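Telomerase reverse transcriptase (Candida tropicalis MYA-3404, PDB 6ZD1) probably extends chromosome ends as the reverse transcriptase of telomerase, copying a template within the enzyme's RNA component into telomeric DNA repeats. Local coordinates at residues A[75-79]-A[80-84]; A[274-278]-A[279-283]; A[641-644]-A[645-648]. One frame throughout, in Å; residues are numbered along the deposited sequence.

Interaction 1 (A[75-79]-A[80-84])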
ATOM      1  N   TYR A  75       0.279  -5.464  22.625  1.00 86.96           N
ATOM      2  CA  TYR A  75       0.308  -6.924  22.655  1.00 81.31           C
ATOM      3  C   TYR A  75       1.376  -7.524  21.740  1.00 80.68           C
ATOM      4  O   TYR A  75       1.726  -8.700  21.901  1.00 80.01           O
ATOM      5  CB  TYR A  75      -1.046  -7.479  22.214  1.00 90.85           C
ATOM      6  CG  TYR A  75      -2.220  -7.149  23.100  1.00 96.13           C
ATOM      7  CD1 TYR A  75      -2.524  -7.943  24.212  1.00100.19           C
ATOM      8  CD2 TYR A  75      -3.043  -6.076  22.815  1.00 92.80           C
ATOM      9  CE1 TYR A  75      -3.589  -7.649  25.036  1.00 96.89           C
ATOM     10  CE2 TYR A  75      -4.121  -5.792  23.606  1.00106.74           C
ATOM     11  CZ  TYR A  75      -4.403  -6.587  24.712  1.00115.17           C
ATOM     12  OH  TYR A  75      -5.477  -6.278  25.516  1.00116.74           O
ATOM     13  N   SER A  76       1.874  -6.770  20.767  1.00 81.75           N
ATOM     14  CA  SER A  76       2.823  -7.322  19.814  1.00 81.35           C
ATOM     15  C   SER A  76       4.132  -7.676  20.508  1.00 81.23           C
ATOM     16  O   SER A  76       4.523  -7.054  21.499  1.00 89.05           O
ATOM     17  CB  SER A  76       3.088  -6.330  18.684  1.00 80.88           C
ATOM     18  OG  SER A  76       3.816  -5.198  19.140  1.00 85.60           O
ATOM     19  N   THR A  77       4.806  -8.694  19.981  1.00 79.38           N
ATOM     20  CA  THR A  77       6.114  -9.050  20.511  1.00 80.37           C
ATOM     21  C   THR A  77       7.137  -7.990  20.119  1.00 86.39           C
ATOM     22  O   THR A  77       7.219  -7.597  18.951  1.00 87.35           O
ATOM     23  CB  THR A  77       6.552 -10.416  19.988  1.00 78.27           C
ATOM     24  OG1 THR A  77       5.519 -11.379  20.227  1.00 84.67           O
ATOM     25  CG2 THR A  77       7.827 -10.862  20.684  1.00 79.41           C
ATOM     26  N   LYS A  78       7.913  -7.526  21.096  1.00 86.84           N
ATOM     27  CA  LYS A  78       8.946  -6.539  20.814  1.00 81.45           C
ATOM     28  C   LYS A  78       9.929  -7.091  19.790  1.00 80.25           C
ATOM     29  O   LYS A  78      10.204  -8.293  19.743  1.00 77.74           O
ATOM     30  CB  LYS A  78       9.683  -6.150  22.096  1.00 77.59           C
ATOM     31  CG  LYS A  78       8.776  -5.600  23.182  1.00 79.43           C
ATOM     32  CD  LYS A  78       7.874  -4.502  22.635  1.00 97.43           C
ATOM     33  CE  LYS A  78       6.879  -4.028  23.681  1.00103.68           C
ATOM     34  NZ  LYS A  78       6.001  -2.947  23.156  1.00 89.16           N
ATOM     35  N   PHE A  79      10.459  -6.192  18.958  1.00 75.67           N
ATOM     36  CA  PHE A  79      11.274  -6.636  17.834  1.00 77.55           C
ATOM     37  C   PHE A  79      12.546  -7.335  18.300  1.00 82.70           C
ATOM     38  O   PHE A  79      13.014  -8.271  17.641  1.00 75.18           O
ATOM     39  CB  PHE A  79      11.616  -5.453  16.927  1.00 69.76           C
ATOM     40  CG  PHE A  79      12.334  -5.851  15.670  1.00 67.37           C
ATOM     41  CD1 PHE A  79      11.682  -6.584  14.690  1.00 65.81           C
ATOM     42  CD2 PHE A  79      13.658  -5.501  15.469  1.00 65.57           C
ATOM     43  CE1 PHE A  79      12.337  -6.961  13.532  1.00 61.82           C
ATOM     44  CE2 PHE A  79      14.319  -5.871  14.310  1.00 64.79           C
ATOM     45  CZ  PHE A  79      13.656  -6.604  13.342  1.00 64.23           C
ATOM     46  N   ASN A  80      13.109  -6.918  19.439  1.00 73.67           N
ATOM     47  CA  ASN A  80      14.322  -7.572  19.921  1.00 75.86           C
ATOM     48  C   ASN A  80      14.029  -8.985  20.408  1.00 78.23           C
ATOM     49  O   ASN A  80      14.869  -9.878  20.253  1.00 81.57           O
ATOM     50  CB  ASN A  80      14.980  -6.738  21.028  1.00 78.76           C
ATOM     51  CG  ASN A  80      14.251  -6.837  22.360  1.00 89.17           C
ATOM     52  OD1 ASN A  80      13.021  -6.836  22.412  1.00 96.66           O
ATOM     53  ND2 ASN A  80      15.014  -6.920  23.445  1.00103.72           N
ATOM     54  N   ARG A  81      12.843  -9.214  20.974  1.00 76.02           N
ATOM     55  CA  ARG A  81      12.469 -10.570  21.355  1.00 76.68           C
ATOM     56  C   ARG A  81      12.116 -11.400  20.130  1.00 75.94           C
ATOM     57  O   ARG A  81      12.341 -12.616  20.118  1.00 75.94           O
ATOM     58  CB  ARG A  81      11.299 -10.539  22.339  1.00 78.00           C
ATOM     59  CG  ARG A  81      10.820 -11.913  22.774  1.00 82.55           C
ATOM     60  CD  ARG A  81      11.890 -12.651  23.565  1.00 87.48           C
ATOM     61  NE  ARG A  81      11.710 -12.501  25.007  1.00 90.23           N
ATOM     62  CZ  ARG A  81      12.392 -11.649  25.766  1.00106.18           C
ATOM     63  NH1 ARG A  81      13.313 -10.861  25.227  1.00106.08           N
ATOM     64  NH2 ARG A  81      12.156 -11.588  27.070  1.00112.23           N
ATOM     65  N   VAL A  82      11.577 -10.758  19.089  1.00 74.98           N
ATOM     66  CA  VAL A  82      11.332 -11.450  17.827  1.00 73.01           C
ATOM     67  C   VAL A  82      12.646 -11.920  17.223  1.00 70.37           C
ATOM     68  O   VAL A  82      12.777 -13.070  16.786  1.00 70.80           O
ATOM     69  CB  VAL A  82      10.569 -10.537  16.851  1.00 75.61           C
ATOM     70  CG1 VAL A  82      10.483 -11.190  15.483  1.00 67.87           C
ATOM     71  CG2 VAL A  82       9.183 -10.221  17.382  1.00 74.76           C
ATOM     72  N   VAL A  83      13.643 -11.032  17.191  1.00 69.72           N
ATOM     73  CA  VAL A  83      14.934 -11.386  16.611  1.00 69.65           C
ATOM     74  C   VAL A  83      15.600 -12.483  17.428  1.00 75.68           C
ATOM     75  O   VAL A  83      16.165 -13.434  16.874  1.00 70.55           O
ATOM     76  CB  VAL A  83      15.826 -10.137  16.494  1.00 67.11           C
ATOM     77  CG1 VAL A  83      17.246 -10.531  16.108  1.00 66.24           C
ATOM     78  CG2 VAL A  83      15.246  -9.171  15.478  1.00 69.76           C
ATOM     79  N   GLU A  84      15.520 -12.384  18.757  1.00 76.04           N
ATOM     80  CA  GLU A  84      16.177 -13.368  19.611  1.00 72.40           C
ATOM     81  C   GLU A  84      15.600 -14.761  19.388  1.00 72.36           C
ATOM     82  O   GLU A  84      16.348 -15.740  19.299  1.00 72.06           O
ATOM     83  CB  GLU A  84      16.052 -12.956  21.079  1.00 75.13           C
ATOM     84  CG  GLU A  84      16.859 -13.822  22.038  1.00 92.41           C
ATOM     85  CD  GLU A  84      16.768 -13.353  23.479  1.00102.47           C
ATOM     86  OE1 GLU A  84      15.903 -12.501  23.776  1.00104.80           O
ATOM     87  OE2 GLU A  84      17.563 -13.835  24.315  1.00101.89           O
TER
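V83 sets CG2 over one face of the F79 ring in a CH-pi contact, 3.8 Å from CG2 to the ring centroid and 21° off the normal; the methyl is displaced toward the rim, where CE2 of F79 is its nearest ring atom. F79 reaches this position because its CG is anti to the backbone N (chi1 -174°), which swings the ring to where V83 CG2 can cover it. T77 offers its methyl instead: CG2 of T77 lies 3.6 Å from CG2 of V82 and 3.8 Å from CG of R81, whose side chain it meets at about a right angle.

These pairs mark the start of helix 79-93, with K78 at the N-cap. Backbone bonds define the first turn: V82 N to K78 O at 2.9 Å (N-H...O 154°), then V83 N to F79 O, also 2.9 Å.

The charged pair is looser. NH1 of R81 stands 3.4 Å from OE1 of E84, but the oxygen is well out of the guanidinium plane, so what attraction there is probably comes from charge, no N-H pointing at the oxygen. Helix 104-117 meets F79 and V83 through V113, while T77 pairs by backbone with Y195 of strand 193-197.

Interaction 2 (A[274-278]-A[279-283])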
ATOM      1  N   ILE A 274     -10.213 -13.550 -12.399  1.00 84.34           N
ATOM      2  CA  ILE A 274      -9.249 -12.878 -13.266  1.00 84.09           C
ATOM      3  C   ILE A 274      -9.936 -12.326 -14.508  1.00 85.90           C
ATOM      4  O   ILE A 274      -9.661 -11.199 -14.939  1.00 85.03           O
ATOM      5  CB  ILE A 274      -8.104 -13.840 -13.633  1.00 85.48           C
ATOM      6  CG1 ILE A 274      -7.254 -14.162 -12.407  1.00 82.95           C
ATOM      7  CG2 ILE A 274      -7.237 -13.256 -14.736  1.00 84.24           C
ATOM      8  CD1 ILE A 274      -6.138 -15.140 -12.698  1.00 83.66           C
ATOM      9  N   PHE A 275     -10.834 -13.108 -15.110  1.00 87.13           N
ATOM     10  CA  PHE A 275     -11.574 -12.603 -16.261  1.00 91.45           C
ATOM     11  C   PHE A 275     -12.612 -11.572 -15.841  1.00 88.80           C
ATOM     12  O   PHE A 275     -12.864 -10.604 -16.569  1.00 88.32           O
ATOM     13  CB  PHE A 275     -12.239 -13.755 -17.014  1.00 88.94           C
ATOM     14  CG  PHE A 275     -11.272 -14.638 -17.740  1.00 90.17           C
ATOM     15  CD1 PHE A 275     -11.614 -15.936 -18.067  1.00 92.33           C
ATOM     16  CD2 PHE A 275     -10.017 -14.170 -18.097  1.00 97.38           C
ATOM     17  CE1 PHE A 275     -10.726 -16.751 -18.734  1.00 96.01           C
ATOM     18  CE2 PHE A 275      -9.123 -14.982 -18.766  1.00 92.15           C
ATOM     19  CZ  PHE A 275      -9.478 -16.275 -19.084  1.00 95.46           C
ATOM     20  N   TYR A 276     -13.227 -11.759 -14.670  1.00 87.89           N
ATOM     21  CA  TYR A 276     -14.162 -10.759 -14.165  1.00 88.41           C
ATOM     22  C   TYR A 276     -13.447  -9.449 -13.854  1.00 88.16           C
ATOM     23  O   TYR A 276     -13.967  -8.365 -14.141  1.00 86.79           O
ATOM     24  CB  TYR A 276     -14.884 -11.289 -12.926  1.00 86.52           C
ATOM     25  CG  TYR A 276     -15.964 -10.373 -12.391  1.00 87.12           C
ATOM     26  CD1 TYR A 276     -15.783  -9.666 -11.206  1.00 86.13           C
ATOM     27  CD2 TYR A 276     -17.168 -10.219 -13.068  1.00 90.05           C
ATOM     28  CE1 TYR A 276     -16.774  -8.833 -10.713  1.00 87.85           C
ATOM     29  CE2 TYR A 276     -18.160  -9.387 -12.583  1.00 90.17           C
ATOM     30  CZ  TYR A 276     -17.958  -8.696 -11.407  1.00 89.41           C
ATOM     31  OH  TYR A 276     -18.949  -7.868 -10.926  1.00 98.97           O
ATOM     32  N   GLN A 277     -12.244  -9.531 -13.283  1.00 85.63           N
ATOM     33  CA  GLN A 277     -11.491  -8.318 -12.983  1.00 84.25           C
ATOM     34  C   GLN A 277     -11.032  -7.629 -14.261  1.00 85.48           C
ATOM     35  O   GLN A 277     -11.128  -6.402 -14.378  1.00 85.30           O
ATOM     36  CB  GLN A 277     -10.296  -8.654 -12.091  1.00 82.87           C
ATOM     37  CG  GLN A 277      -9.506  -7.453 -11.596  1.00 84.74           C
ATOM     38  CD  GLN A 277      -8.345  -7.856 -10.699  1.00104.35           C
ATOM     39  OE1 GLN A 277      -7.839  -8.978 -10.783  1.00 89.37           O
ATOM     40  NE2 GLN A 277      -7.921  -6.943  -9.831  1.00 98.50           N
ATOM     41  N   LYS A 278     -10.572  -8.404 -15.245  1.00 85.49           N
ATOM     42  CA  LYS A 278     -10.007  -7.805 -16.451  1.00 84.57           C
ATOM     43  C   LYS A 278     -11.085  -7.183 -17.328  1.00 86.66           C
ATOM     44  O   LYS A 278     -10.914  -6.062 -17.826  1.00 85.60           O
ATOM     45  CB  LYS A 278      -9.222  -8.851 -17.244  1.00 85.44           C
ATOM     46  CG  LYS A 278      -8.715  -8.342 -18.589  1.00 83.74           C
ATOM     47  CD  LYS A 278      -8.030  -9.439 -19.392  1.00 89.23           C
ATOM     48  CE  LYS A 278      -6.866 -10.042 -18.622  1.00 91.47           C
ATOM     49  NZ  LYS A 278      -6.237 -11.176 -19.351  1.00 95.01           N
ATOM     50  N   TYR A 279     -12.200  -7.890 -17.529  1.00 86.80           N
ATOM     51  CA  TYR A 279     -13.196  -7.495 -18.517  1.00 88.11           C
ATOM     52  C   TYR A 279     -14.415  -6.788 -17.934  1.00 88.41           C
ATOM     53  O   TYR A 279     -15.140  -6.132 -18.690  1.00 89.40           O
ATOM     54  CB  TYR A 279     -13.671  -8.722 -19.308  1.00 89.03           C
ATOM     55  CG  TYR A 279     -12.585  -9.414 -20.105  1.00 87.36           C
ATOM     56  CD1 TYR A 279     -11.942 -10.540 -19.607  1.00 92.36           C
ATOM     57  CD2 TYR A 279     -12.209  -8.946 -21.353  1.00 87.48           C
ATOM     58  CE1 TYR A 279     -10.952 -11.178 -20.334  1.00 91.13           C
ATOM     59  CE2 TYR A 279     -11.220  -9.575 -22.086  1.00 92.32           C
ATOM     60  CZ  TYR A 279     -10.596 -10.689 -21.573  1.00 92.73           C
ATOM     61  OH  TYR A 279      -9.612 -11.315 -22.304  1.00104.07           O
ATOM     62  N   THR A 280     -14.684  -6.916 -16.636  1.00 87.76           N
ATOM     63  CA  THR A 280     -15.858  -6.272 -16.058  1.00 88.96           C
ATOM     64  C   THR A 280     -15.509  -5.206 -15.029  1.00 88.04           C
ATOM     65  O   THR A 280     -15.953  -4.060 -15.166  1.00 87.93           O
ATOM     66  CB  THR A 280     -16.785  -7.336 -15.437  1.00 92.17           C
ATOM     67  OG1 THR A 280     -17.082  -8.344 -16.415  1.00 89.97           O
ATOM     68  CG2 THR A 280     -18.089  -6.707 -14.972  1.00 87.25           C
ATOM     69  N   LEU A 281     -14.695  -5.531 -14.022  1.00 74.91           N
ATOM     70  CA  LEU A 281     -14.427  -4.574 -12.950  1.00 72.37           C
ATOM     71  C   LEU A 281     -13.532  -3.439 -13.425  1.00 77.15           C
ATOM     72  O   LEU A 281     -13.787  -2.267 -13.125  1.00 70.75           O
ATOM     73  CB  LEU A 281     -13.790  -5.278 -11.750  1.00 72.41           C
ATOM     74  CG  LEU A 281     -14.729  -5.993 -10.780  1.00 82.94           C
ATOM     75  CD1 LEU A 281     -13.955  -6.502  -9.572  1.00 87.77           C
ATOM     76  CD2 LEU A 281     -15.862  -5.075 -10.352  1.00 69.76           C
ATOM     77  N   SER A 282     -12.454  -3.767 -14.136  1.00 82.65           N
ATOM     78  CA  SER A 282     -11.560  -2.722 -14.630  1.00 72.78           C
ATOM     79  C   SER A 282     -12.274  -1.728 -15.537  1.00 74.00           C
ATOM     80  O   SER A 282     -12.087  -0.512 -15.345  1.00 71.64           O
ATOM     81  CB  SER A 282     -10.353  -3.360 -15.327  1.00 73.56           C
ATOM     82  OG  SER A 282      -9.453  -2.369 -15.789  1.00 73.28           O
ATOM     83  N   PRO A 283     -13.099  -2.141 -16.512  1.00 79.71           N
ATOM     84  CA  PRO A 283     -13.832  -1.131 -17.295  1.00 77.06           C
ATOM     85  C   PRO A 283     -14.759  -0.273 -16.456  1.00 74.53           C
ATOM     86  O   PRO A 283     -14.824   0.945 -16.670  1.00 74.37           O
ATOM     87  CB  PRO A 283     -14.608  -1.979 -18.314  1.00 79.65           C
ATOM     88  CG  PRO A 283     -13.794  -3.206 -18.462  1.00 81.20           C
ATOM     89  CD  PRO A 283     -13.277  -3.490 -17.083  1.00 79.02           C
TER
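A wider, pi-type turn at 279-281 interrupts the regular winding of the long helix 263-298, within the reverse transcriptase region, and the contact between Y276 and residues T280 and L281 is built on it. The evidence is in the backbone. Y279 N still bonds to F275 O, four residues back, at 3.0 Å. Y276 O then accepts twice: from T280 N at 3.0 Å, a donor standing above the carbonyl plane with a bent N-H...O angle of 142°, and from L281 N at 2.9 Å, a straighter bond at 162°. S282 N continues the five-residue step to Q277 O, and its side-chain OG hydrogen-bonds to E668. P283 has no N-H to give, and its CD packs against K278 O at 3.6 Å; here the helix is kinked, the short axes of 274-278 and 279-283 diverging by 32°.

The Y276 side chain spans the widened turn. Its two partners both come obliquely from the same side of the ring plane, L281 CG near CE1 of Y276 (3.5 Å) and T280 CG2 near CE2 (3.6 Å). On another flank, K278 and Y279 run side by side. The lysine's aliphatic part covers one face of the tyrosine ring, with CD 3.9 Å from the centroid, and its ammonium group pairs with E379. F275 runs alongside Y279 too, touching CE1 with its CD2.

Among its neighbours, the turn lies against helix 428-440, whose V434 meets Y276, T280 and L281, while the Y276 ring also stacks with F229. Strand 423-427 receives Y279 at L424 and P283 at I426.

Interaction 3 (A[641-644]-A[645-648])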
ATOM      1  N   GLU A 641      30.489   4.321  -9.779  1.00 56.01           N
ATOM      2  CA  GLU A 641      30.388   3.470 -10.959  1.00 54.04           C
ATOM      3  C   GLU A 641      28.938   3.477 -11.428  1.00 58.61           C
ATOM      4  O   GLU A 641      28.052   2.956 -10.739  1.00 54.32           O
ATOM      5  CB  GLU A 641      30.866   2.055 -10.639  1.00 57.55           C
ATOM      6  CG  GLU A 641      32.147   2.033  -9.822  1.00 82.76           C
ATOM      7  CD  GLU A 641      32.498   0.653  -9.309  1.00102.25           C
ATOM      8  OE1 GLU A 641      32.792  -0.236 -10.137  1.00112.49           O
ATOM      9  OE2 GLU A 641      32.472   0.454  -8.076  1.00111.09           O
ATOM     10  N   ARG A 642      28.708   4.040 -12.618  1.00 55.04           N
ATOM     11  CA  ARG A 642      27.345   4.257 -13.091  1.00 49.43           C
ATOM     12  C   ARG A 642      26.606   2.945 -13.317  1.00 51.24           C
ATOM     13  O   ARG A 642      25.384   2.893 -13.142  1.00 53.61           O
ATOM     14  CB  ARG A 642      27.359   5.087 -14.377  1.00 49.18           C
ATOM     15  CG  ARG A 642      28.100   4.427 -15.538  1.00 69.43           C
ATOM     16  CD  ARG A 642      28.274   5.369 -16.728  1.00 68.01           C
ATOM     17  NE  ARG A 642      28.909   4.702 -17.863  1.00 72.05           N
ATOM     18  CZ  ARG A 642      30.224   4.533 -17.995  1.00 94.20           C
ATOM     19  NH1 ARG A 642      31.050   4.977 -17.059  1.00 87.41           N
ATOM     20  NH2 ARG A 642      30.715   3.915 -19.064  1.00 78.50           N
ATOM     21  N   TYR A 643      27.315   1.879 -13.695  1.00 51.84           N
ATOM     22  CA  TYR A 643      26.638   0.612 -13.953  1.00 53.90           C
ATOM     23  C   TYR A 643      26.125  -0.007 -12.660  1.00 52.00           C
ATOM     24  O   TYR A 643      25.015  -0.547 -12.623  1.00 52.50           O
ATOM     25  CB  TYR A 643      27.576  -0.351 -14.681  1.00 52.76           C
ATOM     26  CG  TYR A 643      27.980   0.114 -16.064  1.00 71.23           C
ATOM     27  CD1 TYR A 643      27.029   0.284 -17.064  1.00 73.07           C
ATOM     28  CD2 TYR A 643      29.310   0.378 -16.373  1.00 73.93           C
ATOM     29  CE1 TYR A 643      27.389   0.710 -18.333  1.00 69.56           C
ATOM     30  CE2 TYR A 643      29.679   0.802 -17.639  1.00 69.87           C
ATOM     31  CZ  TYR A 643      28.713   0.964 -18.613  1.00 75.10           C
ATOM     32  OH  TYR A 643      29.072   1.385 -19.874  1.00 90.21           O
ATOM     33  N   ARG A 644      26.897   0.107 -11.576  1.00 52.05           N
ATOM     34  CA  ARG A 644      26.404  -0.341 -10.278  1.00 49.55           C
ATOM     35  C   ARG A 644      25.205   0.490  -9.843  1.00 55.71           C
ATOM     36  O   ARG A 644      24.255  -0.036  -9.250  1.00 72.37           O
ATOM     37  CB  ARG A 644      27.524  -0.263  -9.241  1.00 54.18           C
ATOM     38  CG  ARG A 644      27.085  -0.530  -7.816  1.00 72.00           C
ATOM     39  CD  ARG A 644      28.267  -0.492  -6.858  1.00 77.69           C
ATOM     40  NE  ARG A 644      29.296  -1.468  -7.211  1.00 88.58           N
ATOM     41  CZ  ARG A 644      29.254  -2.753  -6.874  1.00 97.64           C
ATOM     42  NH1 ARG A 644      28.226  -3.225  -6.180  1.00 86.60           N
ATOM     43  NH2 ARG A 644      30.237  -3.569  -7.234  1.00 80.33           N
ATOM     44  N   PHE A 645      25.214   1.783 -10.172  1.00 47.20           N
ATOM     45  CA  PHE A 645      24.095   2.645  -9.818  1.00 56.42           C
ATOM     46  C   PHE A 645      22.842   2.286 -10.603  1.00 54.50           C
ATOM     47  O   PHE A 645      21.727   2.423 -10.082  1.00 53.31           O
ATOM     48  CB  PHE A 645      24.472   4.106 -10.060  1.00 49.64           C
ATOM     49  CG  PHE A 645      23.366   5.077  -9.765  1.00 50.87           C
ATOM     50  CD1 PHE A 645      22.847   5.189  -8.486  1.00 50.08           C
ATOM     51  CD2 PHE A 645      22.860   5.896 -10.763  1.00 50.03           C
ATOM     52  CE1 PHE A 645      21.835   6.094  -8.210  1.00 47.58           C
ATOM     53  CE2 PHE A 645      21.848   6.801 -10.494  1.00 49.08           C
ATOM     54  CZ  PHE A 645      21.334   6.900  -9.215  1.00 42.28           C
HETATM   55  N   MSE A 646      22.996   1.806 -11.832  1.00 53.94           N
HETATM   56  CA  MSE A 646      21.839   1.490 -12.660  1.00 50.75           C
HETATM   57  C   MSE A 646      21.169   0.209 -12.199  1.00 52.95           C
HETATM   58  O   MSE A 646      19.941   0.106 -12.200  1.00 61.45           O
HETATM   59  CB  MSE A 646      22.240   1.373 -14.120  1.00 48.62           C
HETATM   60  CG  MSE A 646      22.517   2.715 -14.765  1.00 77.36           C
HETATM   61 SE   MSE A 646      23.062   2.541 -16.621  1.00116.74          SE
HETATM   62  CE  MSE A 646      24.909   3.118 -16.441  1.00 72.61           C
ATOM     63  N   LYS A 647      21.982  -0.761 -11.782  1.00 46.30           N
ATOM     64  CA  LYS A 647      21.422  -1.951 -11.154  1.00 59.74           C
ATOM     65  C   LYS A 647      20.617  -1.568  -9.923  1.00 55.58           C
ATOM     66  O   LYS A 647      19.529  -2.107  -9.692  1.00 51.57           O
ATOM     67  CB  LYS A 647      22.538  -2.934 -10.801  1.00 58.66           C
ATOM     68  CG  LYS A 647      23.154  -3.604 -12.018  1.00 68.73           C
ATOM     69  CD  LYS A 647      24.578  -4.059 -11.752  1.00 85.25           C
ATOM     70  CE  LYS A 647      25.228  -4.557 -13.030  1.00 82.49           C
ATOM     71  NZ  LYS A 647      26.698  -4.717 -12.881  1.00 75.07           N
ATOM     72  N   PHE A 648      21.126  -0.615  -9.137  1.00 55.46           N
ATOM     73  CA  PHE A 648      20.361  -0.098  -8.006  1.00 47.45           C
ATOM     74  C   PHE A 648      19.054   0.527  -8.475  1.00 46.98           C
ATOM     75  O   PHE A 648      17.986   0.251  -7.915  1.00 50.55           O
ATOM     76  CB  PHE A 648      21.201   0.914  -7.222  1.00 57.16           C
ATOM     77  CG  PHE A 648      20.426   1.683  -6.184  1.00 46.16           C
ATOM     78  CD1 PHE A 648      20.169   1.129  -4.938  1.00 53.57           C
ATOM     79  CD2 PHE A 648      19.974   2.968  -6.448  1.00 42.59           C
ATOM     80  CE1 PHE A 648      19.468   1.840  -3.976  1.00 51.22           C
ATOM     81  CE2 PHE A 648      19.268   3.686  -5.492  1.00 46.53           C
ATOM     82  CZ  PHE A 648      19.015   3.117  -4.255  1.00 43.31           C
TER
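M646, present as selenomethionine, leaves the backbone with CG anti to its carbonyl carbon (chi1 -74°) and then bends at chi3 (-112°), which turns the terminal CE back toward R642 and Y643. R642 has CG between its backbone N and carbonyl carbon (chi1 61°), and from there the chain runs extended to NE. The selenomethionine and arginine therefore lie side by side, with CE of M646 3.6 Å from CG of R642. The same methyl comes within 3.6 Å of CD1 of Y643, obliquely to the ring.

R642 also passes over Y643: its CG lies above the centre of one ring face, and the guanidinium turns a face toward CE2 of the tyrosine. A weak bond, 3.1 Å from R642 NH2 to Y643 OH, adds to this pairing. NE of R642 forms a salt bridge to E693.

The backbone identifies the segment as the start of helix 642-664, with E641 at the N-cap. F645 N bonds to E641 O at 3.1 Å, in the carbonyl plane, and M646 N follows to R642 O at 2.9 Å. E641 also makes a long salt bridge, OE2 to R644 NE at 3.8 Å.

Helix 692-699 packs beside this helix start, I694 touching R642, F645 and M646, and W697 touching M646. F645 also reaches helix 609-637 at F624 and I627, while F648 stacks on F586 of helix 582-596.

The three are separate, local contacts at or within helices: nearest atoms lie about 31 Å apart for interactions 1 and 2, about 20 Å for 1 and 3, and about 27 Å for 2 and 3. Interactions 1 and 3 both open a helix, 79-93 and 642-664, from an N-cap, whereas interaction 2 lies inside helix 263-298 and holds a pi-type turn and a kink. Interaction 1 is a surface contact; the other two are partly buried, with interaction 2 holding more buried residues. Their chemistry differs as well: methyl-on-ring packing beside a charge-only pair in 1, doubled carbonyl acceptance and aromatic packing in 2, and a selenomethionine methyl beside an exposed arginine and tyrosine in 3.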